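Local coordinates for Es1 family protein (Ehrlichia chaffeensis, PDB 3L3B), which is of unproven function but belongs to the DJ-1/PfpI family, with an amidotransferase-like domain, and is probably linked to isoprenoid biosynthesis, at residues Arg83-Leu86 with Val87-Arg91; Ser211-Ala214 with Tyr215-Asp219; Gly227-Asp230 with Met231-Met235. All blocks are in the same frame, centred on the assembly; numbering follows the deposited sequence.

Contact 1. Residues Arg83-Leu86 with Val87-Arg91; sequences RNIL and VESAR
The flat guanidinium of Arg83 and carboxylate of Glu88 lie near each other with their planes 44° apart. Glu88 OE1 stands obliquely to the guanidinium, well out of its plane and 4.3 Å from Arg83 NH1, so the attraction is between charges alone. A water in the guanidinium plane, at its edge, accepts from Arg83 NH1 and donates to Glu88 OE1. A second water links Asn84 N to Glu88 OE2. Nearer the backbone, Arg83 CB packs on Glu88 CG at 3.8 Å, the two side chains crossing at about a right angle; the bend of the Glu88 chain at chi2 (-43°) folds its carboxylate back over Arg83 CD. Glu88 OE1 also forms a salt bridge with Arg91 NE at 3.0 Å, though the hydrogen bond within it is weak. Arg83 pairs with Glu81, and Glu88 OE2 with Arg83 of the second subunit, an exchange repeated in reverse, so this buried charge cluster spans the dimer interface.

The amide of Asn84 turns OD1 to the first turn of the helix. OD1 takes the N-H of Val87 at 3.0 Å, the donor tilted 27° from the carbonyl plane, and more weakly that of Leu86; ND2 bonds Asn64. Ile85 O is gripped twice by Ser89, one turn on: by its N and, from the opposite face of the carbonyl plane, by OG at 2.7 Å. Asn84 is thus a classical N-cap, opening helix 85-92 beside strand 97-99, outermost of the central DJ-1/PfpI-type sheet within this chain.

Contact 2. Residues Ser211-Ala214 with Tyr215-Asp219; sequences SCSA and YMRND
Ser213 and Ala214 meet Met216 and Arg217 in a type II' beta turn, Ser213-Met216, just beyond the C-terminal end of strand 209-212, where the chain leaves the central sheet of this alpha/beta, DJ-1/PfpI-type fold for helix 221-238. Ser211 and Cys212 are still strand: Ser211 pairs by backbone bonds with Val202 of the antiparallel neighbour strand 202-204, and Cys212 with Ala156 and Cys158 on its other flank. At Ser213 the extended course ends. Its carbonyl oxygen accepts from Met216 N at 3.0 Å in a nearly straight bond (167°), which closes the turn. Met216 CB and CG lie close to the same oxygen, each at 3.4 Å, before the side chain bends at chi2 and chi3 and leads away from Ser213 and Ala214. Ser213 OG sits between its own backbone N and carbonyl carbon. Arg217 returns toward it on a chain extended from CG to NE, so that OG lies near the guanidinium plane, at its edge, 3.3 Å from Arg217 NH1; NH1 also bonds the carbonyl of Cys196.

Ala214 has phi 48° and psi -125°, the values of the second position of a type II' turn. Its methyl packs on Val157 and Val224. Tyr215, in the third position, donates from N to Glu43, and its hydroxyl bonds Arg42; its ring takes a cation-pi contact from Arg94 of the second subunit, which brings this turn to the dimer interface. The carbonyl oxygen of Ala214 receives a hydrogen bond from a water at 2.7 Å, and the same water accepts from Arg217 NH1 at 3.1 Å and lies 2.8 Å from Ser213 OG.

Contact 3. Residues Gly227-Asp230 with Met231-Met235; sequences GIQD and MISSM
Ser234 folds back on Asp230, one turn earlier in the helix. Its CB lies 3.3 Å from Asp230 O, and OG, set anti to its own carbonyl carbon and beside the backbone N (chi1 -61°), reaches the same oxygen at 2.7 Å. Ser234 N also donates to Asp230 O, from the opposite face of the carbonyl plane, so two donors of a single residue share one acceptor. The Asp230 carboxylate does not join them: OD1 remains 3.9 Å from Ser234 OG and instead bonds the hydroxyl of Ser201.

Ser233 repeats the pattern one residue earlier. Its CB passes 3.4 Å from Gln229 O, and OG donates to that oxygen at 2.8 Å, tilted 34° from the carbonyl plane, while Ser233 N approaches from the other face. A hydroxyl returned to the carbonyl four residues before it is a familiar way for serine to satisfy its donor within a helix. Both serines ride on helix 221-238, the last helix of the DJ-1/PfpI-type alpha/beta sandwich, which packs along the central sheet. Ser233 lies on the flank beside Arg53 and His54, whereas Ser234 touches Phe210 of strand 209-212.

The apolar side of the helix is formed by Ile228, Met231, Ile232 and Met235. Ile232 CG1 lies 3.4 Å from Ile228 O, the acceptor of Ile232 N, and 4.3 Å from Ile228 CG2. Ile228 then meets Leu46 and Val47 of helix 41-53, while Ile232 reaches Val112 in the sheet. The Met231 chain, straight through chi2 and bent at chi3 (77°), leads away from Gly227-Asp230; its sulfur lies against Ser211 and Cys212, while the side chain also touches Phe210 and Val112.

Overall arrangement
Contacts 2 and 3 belong to consecutive elements, the end of strand 209-212 and helix 221-238, and they touch: Cys212 SG packs on Ile228 CG1 at 3.8 Å. Contact 1, at the start of helix 85-92, is separate, its centre 26 Å from that of contact 3 and across the centre of the chain. Contact 1 is mostly buried, with charges paired across to the second subunit and waters that join Arg83 and Asn84 to Glu88 within the chain. Contact 2 is only partly buried and combines a main-chain turn with one bridging water, meeting the other subunit through Tyr215. Contact 3, also partly buried, touches no other chain of the assembly; apolar residues face inward against the sheet and serines bond the helix backbone.

Contact 1. Residues Arg83-Leu86 with Val87-Arg91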
ATOM      1  N   ARG B  83      15.605   7.349   9.004  1.00 12.30           N
ATOM      2  CA  ARG B  83      14.211   6.985   9.329  1.00 11.18           C
ATOM      3  C   ARG B  83      14.143   5.758  10.212  1.00 10.42           C
ATOM      4  O   ARG B  83      14.933   4.850  10.091  1.00 11.56           O
ATOM      5  CB  ARG B  83      13.370   6.756   8.065  1.00 10.34           C
ATOM      6  CG  ARG B  83      13.220   8.038   7.257  1.00  9.22           C
ATOM      7  CD  ARG B  83      12.279   7.864   6.056  1.00  5.96           C
ATOM      8  NE  ARG B  83      12.287   9.108   5.273  1.00  7.24           N
ATOM      9  CZ  ARG B  83      11.490   9.390   4.257  1.00  7.78           C
ATOM     10  NH1 ARG B  83      10.584   8.535   3.813  1.00 11.63           N
ATOM     11  NH2 ARG B  83      11.621  10.551   3.644  1.00  4.60           N
ATOM     12  N   ASN B  84      13.199   5.785  11.138  1.00  9.88           N
ATOM     13  CA  ASN B  84      12.931   4.712  12.060  1.00  9.14           C
ATOM     14  C   ASN B  84      11.927   3.732  11.439  1.00  9.37           C
ATOM     15  O   ASN B  84      10.844   4.125  10.948  1.00  9.44           O
ATOM     16  CB  ASN B  84      12.472   5.318  13.400  1.00  9.39           C
ATOM     17  CG  ASN B  84      12.073   4.289  14.409  1.00 10.58           C
ATOM     18  OD1 ASN B  84      11.098   3.554  14.199  1.00 12.06           O
ATOM     19  ND2 ASN B  84      12.837   4.205  15.536  1.00 10.67           N
ATOM     20  N   ILE B  85      12.323   2.460  11.427  1.00  8.97           N
ATOM     21  CA  ILE B  85      11.552   1.374  10.876  1.00  9.07           C
ATOM     22  C   ILE B  85      10.136   1.307  11.415  1.00 10.20           C
ATOM     23  O   ILE B  85       9.190   1.151  10.650  1.00  9.36           O
ATOM     24  CB  ILE B  85      12.239   0.016  11.105  1.00  8.86           C
ATOM     25  CG1 ILE B  85      13.574  -0.111  10.360  1.00  7.05           C
ATOM     26  CG2 ILE B  85      11.320  -1.115  10.746  1.00  6.46           C
ATOM     27  CD1 ILE B  85      14.366  -1.401  10.838  1.00  9.11           C
ATOM     28  N   LEU B  86       9.986   1.502  12.716  1.00 10.87           N
ATOM     29  CA  LEU B  86       8.664   1.412  13.352  1.00 11.78           C
ATOM     30  C   LEU B  86       7.781   2.626  13.013  1.00 11.25           C
ATOM     31  O   LEU B  86       6.612   2.465  12.674  1.00 11.50           O
ATOM     32  CB  LEU B  86       8.824   1.252  14.877  1.00 12.20           C
ATOM     33  CG  LEU B  86       7.597   1.191  15.789  1.00 14.33           C
ATOM     34  CD1 LEU B  86       6.700   0.046  15.366  1.00 14.96           C
ATOM     35  CD2 LEU B  86       8.006   1.009  17.275  1.00 14.32           C
ATOM     36  N   VAL B  87       8.329   3.828  13.097  1.00 10.43           N
ATOM     37  CA  VAL B  87       7.607   5.036  12.702  1.00  9.56           C
ATOM     38  C   VAL B  87       7.152   4.956  11.256  1.00  9.38           C
ATOM     39  O   VAL B  87       5.996   5.226  10.929  1.00  9.30           O
ATOM     40  CB  VAL B  87       8.465   6.317  12.966  1.00 10.53           C
ATOM     41  CG1 VAL B  87       7.795   7.629  12.355  1.00 10.09           C
ATOM     42  CG2 VAL B  87       8.720   6.471  14.464  1.00  9.24           C
ATOM     43  N   GLU B  88       8.037   4.556  10.363  1.00  8.94           N
ATOM     44  CA  GLU B  88       7.647   4.396   8.954  1.00  8.18           C
ATOM     45  C   GLU B  88       6.635   3.259   8.668  1.00  8.04           C
ATOM     46  O   GLU B  88       5.736   3.400   7.849  1.00  6.86           O
ATOM     47  CB  GLU B  88       8.884   4.253   8.081  1.00  7.87           C
ATOM     48  CG  GLU B  88       9.824   5.460   8.095  1.00  8.82           C
ATOM     49  CD  GLU B  88       9.133   6.798   8.014  1.00 10.81           C
ATOM     50  OE1 GLU B  88       8.321   6.982   7.066  1.00  7.91           O
ATOM     51  OE2 GLU B  88       9.397   7.663   8.886  1.00 10.07           O
ATOM     52  N   SER B  89       6.799   2.114   9.329  1.00  8.42           N
ATOM     53  CA  SER B  89       5.859   1.039   9.232  1.00  7.62           C
ATOM     54  C   SER B  89       4.461   1.455   9.658  1.00  7.54           C
ATOM     55  O   SER B  89       3.485   0.908   9.140  1.00  7.14           O
ATOM     56  CB  SER B  89       6.293  -0.190  10.101  1.00  7.21           C
ATOM     57  OG  SER B  89       7.540  -0.725   9.672  1.00  9.86           O
ATOM     58  N   ALA B  90       4.345   2.390  10.599  1.00  7.41           N
ATOM     59  CA  ALA B  90       3.045   2.909  10.996  1.00  8.18           C
ATOM     60  C   ALA B  90       2.240   3.523   9.826  1.00  8.30           C
ATOM     61  O   ALA B  90       1.011   3.621   9.925  1.00  8.37           O
ATOM     62  CB  ALA B  90       3.200   3.975  12.156  1.00  8.73           C
ATOM     63  N   ARG B  91       2.913   3.932   8.738  1.00  7.36           N
ATOM     64  CA  ARG B  91       2.218   4.374   7.533  1.00  7.72           C
ATOM     65  C   ARG B  91       1.414   3.251   6.942  1.00  7.94           C
ATOM     66  O   ARG B  91       0.249   3.405   6.718  1.00  9.41           O
ATOM     67  CB  ARG B  91       3.181   4.979   6.509  1.00  7.11           C
ATOM     68  CG  ARG B  91       3.864   6.255   7.082  1.00  6.86           C
ATOM     69  CD  ARG B  91       5.034   6.800   6.256  1.00  6.58           C
ATOM     70  NE  ARG B  91       5.480   8.063   6.862  1.00  6.28           N
ATOM     71  CZ  ARG B  91       4.921   9.264   6.614  1.00  5.64           C
ATOM     72  NH1 ARG B  91       3.951   9.360   5.721  1.00  8.11           N
ATOM     73  NH2 ARG B  91       5.336  10.350   7.270  1.00  7.26           N
TER
HETATM   74  O   HOH W   1       9.414   5.930   4.630  1.00 11.91           O
HETATM   75  O   HOH W   2      11.127   7.956  10.843  1.00 11.02           O

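Contact 2. Residues Ser211-Ala214 with Tyr215-Asp219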
ATOM      1  N   SER B 211       5.043 -19.531   0.861  1.00  7.50           N
ATOM      2  CA  SER B 211       5.802 -18.507   0.146  1.00  8.43           C
ATOM      3  C   SER B 211       5.263 -18.206  -1.221  1.00  8.87           C
ATOM      4  O   SER B 211       4.690 -19.083  -1.882  1.00  8.87           O
ATOM      5  CB  SER B 211       7.282 -18.852   0.001  1.00  8.78           C
ATOM      6  OG  SER B 211       7.538 -20.171  -0.485  1.00 10.28           O
ATOM      7  N   CYS B 212       5.509 -16.975  -1.656  1.00  9.16           N
ATOM      8  CA  CYS B 212       5.211 -16.599  -3.010  1.00 10.04           C
ATOM      9  C   CYS B 212       6.189 -15.538  -3.487  1.00 10.89           C
ATOM     10  O   CYS B 212       6.835 -14.840  -2.661  1.00 10.68           O
ATOM     11  CB  CYS B 212       3.761 -16.203  -3.114  1.00 10.06           C
ATOM     12  SG  CYS B 212       3.311 -14.699  -2.267  1.00 11.63           S
ATOM     13  N   SER B 213       6.346 -15.437  -4.807  1.00 12.15           N
ATOM     14  CA  SER B 213       7.464 -14.685  -5.403  1.00 13.51           C
ATOM     15  C   SER B 213       7.197 -13.196  -5.636  1.00 14.98           C
ATOM     16  O   SER B 213       8.141 -12.396  -5.538  1.00 15.92           O
ATOM     17  CB  SER B 213       7.901 -15.333  -6.719  1.00 14.36           C
ATOM     18  OG  SER B 213       6.821 -15.366  -7.612  1.00 12.95           O
ATOM     19  N   ALA B 214       5.954 -12.818  -5.956  1.00 15.07           N
ATOM     20  CA  ALA B 214       5.549 -11.388  -5.988  1.00 15.24           C
ATOM     21  C   ALA B 214       6.570 -10.566  -6.778  1.00 15.81           C
ATOM     22  O   ALA B 214       6.914 -10.941  -7.902  1.00 15.89           O
ATOM     23  CB  ALA B 214       5.369 -10.840  -4.550  1.00 14.24           C
ATOM     24  N   TYR B 215       7.136  -9.505  -6.193  1.00 16.64           N
ATOM     25  CA  TYR B 215       7.955  -8.606  -6.998  1.00 17.12           C
ATOM     26  C   TYR B 215       9.428  -9.042  -7.157  1.00 18.42           C
ATOM     27  O   TYR B 215      10.249  -8.227  -7.583  1.00 18.62           O
ATOM     28  CB  TYR B 215       7.818  -7.158  -6.523  1.00 17.39           C
ATOM     29  CG  TYR B 215       6.588  -6.435  -7.039  1.00 16.36           C
ATOM     30  CD1 TYR B 215       6.509  -6.034  -8.360  1.00 14.32           C
ATOM     31  CD2 TYR B 215       5.514  -6.127  -6.193  1.00 12.93           C
ATOM     32  CE1 TYR B 215       5.415  -5.343  -8.820  1.00 14.76           C
ATOM     33  CE2 TYR B 215       4.395  -5.487  -6.670  1.00 11.21           C
ATOM     34  CZ  TYR B 215       4.363  -5.066  -7.957  1.00 13.83           C
ATOM     35  OH  TYR B 215       3.248  -4.401  -8.434  1.00 14.97           O
ATOM     36  N   MET B 216       9.769 -10.323  -6.907  1.00 18.83           N
ATOM     37  CA  MET B 216      11.049 -10.881  -7.416  1.00 19.72           C
ATOM     38  C   MET B 216      11.151 -10.828  -8.956  1.00 19.78           C
ATOM     39  O   MET B 216      12.254 -10.947  -9.517  1.00 20.07           O
ATOM     40  CB  MET B 216      11.259 -12.345  -6.985  1.00 20.32           C
ATOM     41  CG  MET B 216      11.588 -12.521  -5.514  1.00 21.61           C
ATOM     42  SD  MET B 216      13.037 -11.603  -4.952  1.00 28.78           S
ATOM     43  CE  MET B 216      14.321 -12.271  -5.992  1.00 26.32           C
ATOM     44  N   ARG B 217       9.996 -10.706  -9.614  1.00 20.27           N
ATOM     45  CA  ARG B 217       9.891 -10.469 -11.051  1.00 20.66           C
ATOM     46  C   ARG B 217       9.145  -9.161 -11.309  1.00 21.48           C
ATOM     47  O   ARG B 217       8.320  -8.697 -10.483  1.00 21.22           O
ATOM     48  CB  ARG B 217       9.128 -11.597 -11.756  1.00 19.72           C
ATOM     49  CG  ARG B 217       9.797 -12.987 -11.694  1.00 19.65           C
ATOM     50  CD  ARG B 217       8.969 -13.972 -12.497  1.00 17.64           C
ATOM     51  NE  ARG B 217       9.408 -15.375 -12.421  1.00 18.66           N
ATOM     52  CZ  ARG B 217       8.946 -16.283 -11.560  1.00 18.63           C
ATOM     53  NH1 ARG B 217       8.076 -15.963 -10.592  1.00 18.06           N
ATOM     54  NH2 ARG B 217       9.398 -17.535 -11.633  1.00 18.49           N
ATOM     55  N   ASN B 218       9.418  -8.608 -12.485  1.00 21.95           N
ATOM     56  CA  ASN B 218       8.878  -7.308 -12.892  1.00 23.79           C
ATOM     57  C   ASN B 218       7.528  -7.538 -13.572  1.00 22.62           C
ATOM     58  O   ASN B 218       7.364  -7.339 -14.791  1.00 23.67           O
ATOM     59  CB  ASN B 218       9.867  -6.608 -13.844  1.00 24.41           C
ATOM     60  CG  ASN B 218       9.893  -5.105 -13.661  1.00 29.96           C
ATOM     61  OD1 ASN B 218       9.260  -4.556 -12.740  1.00 38.88           O
ATOM     62  ND2 ASN B 218      10.639  -4.418 -14.534  1.00 34.75           N
ATOM     63  N   ASP B 219       6.568  -7.958 -12.758  1.00 20.69           N
ATOM     64  CA  ASP B 219       5.295  -8.478 -13.222  1.00 19.52           C
ATOM     65  C   ASP B 219       4.198  -7.457 -12.859  1.00 18.17           C
ATOM     66  O   ASP B 219       4.457  -6.443 -12.199  1.00 18.41           O
ATOM     67  CB  ASP B 219       5.034  -9.817 -12.545  1.00 19.90           C
ATOM     68  CG  ASP B 219       4.234 -10.758 -13.393  1.00 22.80           C
ATOM     69  OD1 ASP B 219       3.414 -10.265 -14.215  1.00 28.22           O
ATOM     70  OD2 ASP B 219       4.417 -11.992 -13.237  1.00 26.89           O
TER
HETATM   71  O   HOH W   3       7.230 -13.221  -9.401  1.00 12.75           O

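Contact 3. Residues Gly227-Asp230 with Met231-Met235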
ATOM      1  N   GLY B 227      -0.730 -14.534  -6.571  1.00 10.01           N
ATOM      2  CA  GLY B 227       0.165 -15.342  -5.786  1.00  9.47           C
ATOM      3  C   GLY B 227      -0.017 -15.154  -4.289  1.00  9.46           C
ATOM      4  O   GLY B 227       0.013 -16.095  -3.563  1.00 10.24           O
ATOM      5  N   ILE B 228      -0.189 -13.925  -3.821  1.00  9.92           N
ATOM      6  CA  ILE B 228      -0.407 -13.637  -2.391  1.00  9.77           C
ATOM      7  C   ILE B 228      -1.729 -14.209  -1.928  1.00  9.91           C
ATOM      8  O   ILE B 228      -1.844 -14.706  -0.826  1.00 11.61           O
ATOM      9  CB  ILE B 228      -0.374 -12.079  -2.122  1.00  9.57           C
ATOM     10  CG1 ILE B 228       1.062 -11.619  -2.248  1.00  8.71           C
ATOM     11  CG2 ILE B 228      -0.952 -11.752  -0.754  1.00 10.22           C
ATOM     12  CD1 ILE B 228       1.317 -10.078  -2.316  1.00 10.32           C
ATOM     13  N   GLN B 229      -2.740 -14.109  -2.767  1.00 10.98           N
ATOM     14  CA  GLN B 229      -4.045 -14.683  -2.471  1.00 12.24           C
ATOM     15  C   GLN B 229      -3.931 -16.217  -2.256  1.00 12.26           C
ATOM     16  O   GLN B 229      -4.516 -16.764  -1.334  1.00 11.06           O
ATOM     17  CB  GLN B 229      -5.012 -14.356  -3.606  1.00 12.57           C
ATOM     18  CG  GLN B 229      -6.382 -15.001  -3.486  1.00 15.78           C
ATOM     19  CD  GLN B 229      -7.277 -14.629  -4.640  1.00 16.86           C
ATOM     20  OE1 GLN B 229      -7.243 -15.258  -5.692  1.00 18.92           O
ATOM     21  NE2 GLN B 229      -8.072 -13.599  -4.450  1.00 20.31           N
ATOM     22  N   ASP B 230      -3.145 -16.888  -3.087  1.00 12.55           N
ATOM     23  CA  ASP B 230      -2.970 -18.329  -2.939  1.00 11.62           C
ATOM     24  C   ASP B 230      -2.208 -18.712  -1.659  1.00 11.30           C
ATOM     25  O   ASP B 230      -2.507 -19.719  -1.022  1.00  9.47           O
ATOM     26  CB  ASP B 230      -2.220 -18.889  -4.122  1.00 12.28           C
ATOM     27  CG  ASP B 230      -2.301 -20.417  -4.167  1.00 12.34           C
ATOM     28  OD1 ASP B 230      -1.258 -21.089  -3.978  1.00 14.99           O
ATOM     29  OD2 ASP B 230      -3.429 -20.926  -4.313  1.00 13.22           O
ATOM     30  N   MET B 231      -1.220 -17.895  -1.300  1.00 10.18           N
ATOM     31  CA  MET B 231      -0.447 -18.145  -0.120  1.00 10.10           C
ATOM     32  C   MET B 231      -1.309 -18.068   1.147  1.00  9.34           C
ATOM     33  O   MET B 231      -1.313 -18.988   1.948  1.00  9.02           O
ATOM     34  CB  MET B 231       0.709 -17.151  -0.045  1.00  9.95           C
ATOM     35  CG  MET B 231       1.650 -17.542   1.024  1.00 10.36           C
ATOM     36  SD  MET B 231       2.934 -16.379   1.318  1.00 12.99           S
ATOM     37  CE  MET B 231       2.058 -15.136   2.242  1.00 10.32           C
ATOM     38  N   ILE B 232      -2.068 -16.989   1.298  1.00 10.17           N
ATOM     39  CA  ILE B 232      -2.875 -16.749   2.489  1.00 10.21           C
ATOM     40  C   ILE B 232      -3.992 -17.784   2.570  1.00 12.04           C
ATOM     41  O   ILE B 232      -4.207 -18.364   3.650  1.00 12.22           O
ATOM     42  CB  ILE B 232      -3.502 -15.323   2.500  1.00 10.89           C
ATOM     43  CG1 ILE B 232      -2.432 -14.199   2.513  1.00  9.57           C
ATOM     44  CG2 ILE B 232      -4.506 -15.214   3.646  1.00 11.44           C
ATOM     45  CD1 ILE B 232      -1.384 -14.193   3.644  1.00 10.04           C
ATOM     46  N   SER B 233      -4.674 -18.048   1.444  1.00 12.01           N
ATOM     47  CA  SER B 233      -5.603 -19.182   1.363  1.00 12.68           C
ATOM     48  C   SER B 233      -4.989 -20.458   1.923  1.00 12.77           C
ATOM     49  O   SER B 233      -5.583 -21.108   2.767  1.00 11.88           O
ATOM     50  CB  SER B 233      -6.059 -19.466  -0.083  1.00 12.98           C
ATOM     51  OG  SER B 233      -6.736 -18.344  -0.628  1.00 16.30           O
ATOM     52  N   SER B 234      -3.805 -20.818   1.436  1.00 13.13           N
ATOM     53  CA  SER B 234      -3.167 -22.070   1.823  1.00 12.46           C
ATOM     54  C   SER B 234      -2.871 -22.090   3.308  1.00 12.00           C
ATOM     55  O   SER B 234      -2.996 -23.115   3.959  1.00  9.92           O
ATOM     56  CB  SER B 234      -1.867 -22.272   1.048  1.00 12.83           C
ATOM     57  OG  SER B 234      -2.135 -22.322  -0.340  1.00 14.67           O
ATOM     58  N   MET B 235      -2.444 -20.963   3.848  1.00 11.17           N
ATOM     59  CA  MET B 235      -2.208 -20.869   5.286  1.00 12.45           C
ATOM     60  C   MET B 235      -3.513 -21.062   6.068  1.00 13.89           C
ATOM     61  O   MET B 235      -3.577 -21.820   7.031  1.00 14.16           O
ATOM     62  CB  MET B 235      -1.571 -19.514   5.659  1.00 11.48           C
ATOM     63  CG  MET B 235      -0.169 -19.333   5.130  1.00 11.29           C
ATOM     64  SD  MET B 235       0.426 -17.656   5.448  1.00 11.24           S
ATOM     65  CE  MET B 235       0.874 -17.997   7.200  1.00  9.56           C
TER